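PDB 5X2B: sulfotransferase from Mus musculus, which probably transfers sulfo groups to acceptor substrates, as cytosolic sulfotransferases do, and here holds adenosine-3'-5'-diphosphate and calcium ions. Local coordinates for residues T61-L66 / I226-S231; Q101-Y106 / T187-I192. One frame throughout, in Å; residues are numbered along the deposited sequence.

Contact 1: residues T61-L66 / I226-S231; sequences TSPIEL and ICALTS
Glu65 OE2 is gripped by two donors, the backbone N-H of His87 and a water whose oxygen lies 2.6 Å away. The same water accepts from Ala228 N, so a single solvent molecule ties the carboxylate to the facing loop where no direct hydrogen bond joins the segments. Each segment holds a type I beta turn, Pro63 to Leu66 and Cys227 to Thr230, in two loops of the sulfotransferase fold; the Cys227 side chain lies about 5 Å from the bound adenosine-3'-5'-diphosphate. Glu65 OE1 bonds Thr86 OG1, so both carboxylate oxygens have partners. Each turn is closed by a backbone bond, Leu66 N to Pro63 O at 3.0 Å and Thr230 N to Cys227 O at 2.8 Å. Between them the packing is apolar and centred on Pro63, whose ring lies along the backbone from Ile226 to Ala228. Pro63 CB lies 3.8 Å from Ala228 CB, and Leu66 CB reaches the same methyl from its own turn at 4.1 Å. Closest of the ring atoms to the facing loop, Pro63 CG sits 3.2 Å from Ala228 N.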
# COMPACT_ATOMS: atom_id res chain seq x y z
N THR D 61 3.32 -1.19 13.14
CA THR D 61 2.58 -2.38 13.54
C THR D 61 2.42 -3.40 12.42
O THR D 61 2.84 -3.16 11.30
CB THR D 61 1.19 -1.99 14.10
OG1 THR D 61 0.25 -1.88 13.04
CG2 THR D 61 1.27 -0.67 14.87
N SER D 62 1.86 -4.55 12.77
CA SER D 62 1.37 -5.53 11.81
C SER D 62 0.18 -4.87 11.08
O SER D 62 -0.45 -3.97 11.63
CB SER D 62 0.96 -6.80 12.59
OG SER D 62 1.82 -7.89 12.30
N PRO D 63 -0.14 -5.28 9.84
CA PRO D 63 -1.37 -4.80 9.20
C PRO D 63 -2.64 -4.81 10.09
O PRO D 63 -2.90 -5.80 10.79
CB PRO D 63 -1.55 -5.80 8.08
CG PRO D 63 -0.20 -6.21 7.73
CD PRO D 63 0.60 -6.21 8.98
N ILE D 64 -3.44 -3.75 10.05
CA ILE D 64 -4.63 -3.67 10.92
C ILE D 64 -5.69 -4.64 10.49
O ILE D 64 -6.63 -4.90 11.24
CB ILE D 64 -5.34 -2.31 10.85
CG1 ILE D 64 -6.38 -2.18 11.96
CG2 ILE D 64 -6.09 -2.15 9.51
CD1 ILE D 64 -7.25 -0.90 11.90
N GLU D 65 -5.60 -5.15 9.27
CA GLU D 65 -6.56 -6.14 8.87
C GLU D 65 -5.96 -7.52 8.85
O GLU D 65 -6.57 -8.42 8.34
CB GLU D 65 -7.16 -5.80 7.51
CG GLU D 65 -6.21 -5.88 6.34
CD GLU D 65 -5.33 -4.66 6.21
OE1 GLU D 65 -5.40 -3.80 7.11
OE2 GLU D 65 -4.57 -4.57 5.21
N LEU D 66 -4.81 -7.71 9.46
CA LEU D 66 -4.25 -9.05 9.56
C LEU D 66 -4.78 -9.78 10.80
O LEU D 66 -4.53 -9.35 11.91
CB LEU D 66 -2.72 -8.93 9.57
CG LEU D 66 -1.87 -10.18 9.76
CD1 LEU D 66 -2.16 -11.16 8.69
CD2 LEU D 66 -0.38 -9.86 9.74
N ILE D 226 4.19 -6.59 7.47
CA ILE D 226 3.55 -5.33 7.21
C ILE D 226 2.71 -5.38 5.97
O ILE D 226 2.01 -4.44 5.62
CB ILE D 226 4.54 -4.21 7.05
CG1 ILE D 226 4.88 -4.01 5.58
CG2 ILE D 226 5.77 -4.50 7.89
CD1 ILE D 226 6.17 -3.33 5.40
N CYS D 227 2.74 -6.49 5.28
CA CYS D 227 1.73 -6.59 4.29
C CYS D 227 1.06 -7.85 4.65
O CYS D 227 1.70 -8.88 4.79
CB CYS D 227 2.29 -6.63 2.90
SG CYS D 227 1.05 -7.12 1.77
N ALA D 228 -0.23 -7.74 4.88
CA ALA D 228 -1.00 -8.88 5.29
C ALA D 228 -0.85 -10.00 4.26
O ALA D 228 -0.89 -11.17 4.62
CB ALA D 228 -2.44 -8.49 5.51
N LEU D 229 -0.61 -9.68 3.00
CA LEU D 229 -0.42 -10.74 2.03
C LEU D 229 0.95 -11.46 2.18
O LEU D 229 1.12 -12.58 1.73
CB LEU D 229 -0.55 -10.20 0.61
CG LEU D 229 -1.80 -9.36 0.51
CD1 LEU D 229 -1.91 -8.76 -0.86
CD2 LEU D 229 -2.98 -10.21 0.83
N THR D 230 1.90 -10.82 2.85
CA THR D 230 3.27 -11.30 2.80
C THR D 230 3.76 -11.77 4.15
O THR D 230 4.03 -10.98 5.07
CB THR D 230 4.18 -10.20 2.29
OG1 THR D 230 4.84 -9.56 3.39
CG2 THR D 230 3.33 -9.21 1.53
N SER D 231 3.88 -13.09 4.23
CA SER D 231 4.58 -13.74 5.31
C SER D 231 6.04 -13.57 4.99
O SER D 231 6.88 -13.32 5.84
CB SER D 231 4.27 -15.23 5.28
OG SER D 231 3.15 -15.51 4.45
O HOH W 1 -2.08 -5.09 4.79

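Contact 2: residues Q101-Y106 / T187-I192; sequences QCKIIY and TAFLGI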
# COMPACT_ATOMS: atom_id res chain seq x y z
N GLN D 101 -9.36 12.07 12.55
CA GLN D 101 -8.46 12.53 11.53
C GLN D 101 -7.03 12.28 11.93
O GLN D 101 -6.31 13.22 12.19
CB GLN D 101 -8.58 14.03 11.45
CG GLN D 101 -9.93 14.52 11.12
CD GLN D 101 -10.04 15.98 11.43
OE1 GLN D 101 -10.00 16.38 12.60
NE2 GLN D 101 -10.12 16.81 10.39
N CYS D 102 -6.59 11.04 12.01
CA CYS D 102 -5.16 10.78 12.17
C CYS D 102 -4.43 11.01 10.86
O CYS D 102 -5.03 11.02 9.81
CB CYS D 102 -4.99 9.35 12.56
SG CYS D 102 -6.40 8.82 13.45
N LYS D 103 -3.13 11.15 10.89
CA LYS D 103 -2.38 11.33 9.67
C LYS D 103 -2.50 10.13 8.78
O LYS D 103 -2.39 8.99 9.23
CB LYS D 103 -0.89 11.55 9.94
CG LYS D 103 -0.57 12.86 10.57
CD LYS D 103 -0.40 14.00 9.58
CE LYS D 103 -0.02 15.25 10.38
NZ LYS D 103 0.05 16.50 9.59
N ILE D 104 -2.73 10.40 7.49
CA ILE D 104 -2.80 9.36 6.48
C ILE D 104 -1.82 9.62 5.37
O ILE D 104 -1.81 10.69 4.80
CB ILE D 104 -4.12 9.30 5.71
CG1 ILE D 104 -5.33 9.47 6.62
CG2 ILE D 104 -4.16 7.98 4.92
CD1 ILE D 104 -5.52 8.31 7.56
N ILE D 105 -1.05 8.59 5.06
CA ILE D 105 -0.18 8.60 3.93
C ILE D 105 -0.61 7.52 2.96
O ILE D 105 -0.55 6.31 3.27
CB ILE D 105 1.24 8.27 4.34
CG1 ILE D 105 1.79 9.38 5.20
CG2 ILE D 105 2.11 8.10 3.08
CD1 ILE D 105 3.21 9.12 5.65
N TYR D 106 -1.06 7.96 1.78
CA TYR D 106 -1.63 7.04 0.79
C TYR D 106 -0.66 6.95 -0.36
O TYR D 106 -0.46 7.94 -1.07
CB TYR D 106 -3.01 7.50 0.27
CG TYR D 106 -3.66 6.50 -0.68
CD1 TYR D 106 -3.52 6.63 -2.05
CD2 TYR D 106 -4.38 5.43 -0.20
CE1 TYR D 106 -4.09 5.71 -2.91
CE2 TYR D 106 -4.92 4.51 -1.03
CZ TYR D 106 -4.78 4.65 -2.39
OH TYR D 106 -5.33 3.76 -3.27
N THR D 187 8.08 14.37 5.18
CA THR D 187 8.54 14.66 6.51
C THR D 187 7.86 15.91 7.09
O THR D 187 7.66 15.98 8.29
CB THR D 187 10.04 14.84 6.52
OG1 THR D 187 10.50 14.76 7.86
CG2 THR D 187 10.39 16.20 5.94
N ALA D 188 7.49 16.86 6.23
CA ALA D 188 6.81 18.08 6.66
C ALA D 188 5.35 17.82 7.01
O ALA D 188 4.78 18.44 7.91
CB ALA D 188 6.89 19.10 5.60
N PHE D 189 4.74 16.91 6.29
CA PHE D 189 3.35 16.55 6.53
C PHE D 189 3.26 16.05 7.92
O PHE D 189 2.38 16.45 8.66
CB PHE D 189 2.93 15.44 5.59
CG PHE D 189 1.62 14.80 5.92
CD1 PHE D 189 0.43 15.50 5.85
CD2 PHE D 189 1.57 13.43 6.24
CE1 PHE D 189 -0.79 14.86 6.10
CE2 PHE D 189 0.36 12.81 6.47
CZ PHE D 189 -0.81 13.53 6.41
N LEU D 190 4.18 15.18 8.27
CA LEU D 190 4.20 14.57 9.59
C LEU D 190 4.81 15.46 10.68
O LEU D 190 4.72 15.17 11.88
CB LEU D 190 5.01 13.30 9.49
CG LEU D 190 4.41 12.29 8.53
CD1 LEU D 190 5.34 11.08 8.38
CD2 LEU D 190 3.04 11.90 9.06
N GLY D 191 5.47 16.53 10.25
CA GLY D 191 6.08 17.47 11.18
C GLY D 191 7.36 17.01 11.83
O GLY D 191 7.72 17.50 12.90
N ILE D 192 8.07 16.07 11.21
CA ILE D 192 9.37 15.66 11.72
C ILE D 192 10.48 16.15 10.80
O ILE D 192 10.48 15.94 9.59
CB ILE D 192 9.45 14.16 11.87
CG1 ILE D 192 8.25 13.66 12.63
CG2 ILE D 192 10.68 13.76 12.63
CD1 ILE D 192 8.12 12.21 12.45
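Lys103, on strand 103-108, reaches across Phe189, in the last turn of helix 179-190, and its side chain illustrates how one lysine can serve both an aromatic ring and a helix end. The setting is the alpha/beta architecture of the sulfotransferase fold, a helix packed against an inner strand of the parallel sheet. Starting at CB, the chain meets Phe189 CE2 and Leu190 CD2; CG keeps to the same leucine methyl, 4.0 Å away. The chain then bends (chi2 -86°), which carries CD over one face of the phenyl ring, a CH-pi contact with CD 3.5 Å from the ring centroid and offset toward the rim. CE passes on to the carbonyl, and NZ donates to Phe189 O at a short 2.5 Å, tilted 25° from the carbonyl plane. The ammonium also makes a cation-pi contact, NZ lying 4.2 Å from the centroid of the Phe189 ring. Further along the strand, Ile105 CG1 packs on Phe189 CE2 at 3.9 Å, while its CD1 meets Leu190 CD1, the two side chains crossing at about a right angle. Just past these residues Gly191, with positive phi, ends the helix in a Schellman motif. An alanine in place of Lys103 would probably leave Phe189 O without this donor and the ring without the methylene and ammonium that now lie over its face. The contact thus pairs apolar packing with a charged tip: methylenes pack on ring and leucine while the ammonium, near the helix C-terminus, probably gains from the partial negative charge there.

Overall arrangement
Contact 1 and contact 2 sit about 20 Å apart between centres, with nearest atoms about 10 Å apart, and do not touch. Along the chain the order is 61-66, 101-106, 187-192, 226-231, so contact 1 encloses contact 2 in sequence. They share the five-stranded parallel sheet: 61-66 follows its outermost strand 58-60, whereas 101-106 runs onto strand 103-108, which lies between 33-37 and 167-171. Contact 1 joins two loops near the bound adenosine-3'-5'-diphosphate, while contact 2 packs the end of helix 179-190 against the sheet away from that nucleotide. Together they show one domain pairing loops beside the nucleotide and packing a helix end on an inner strand.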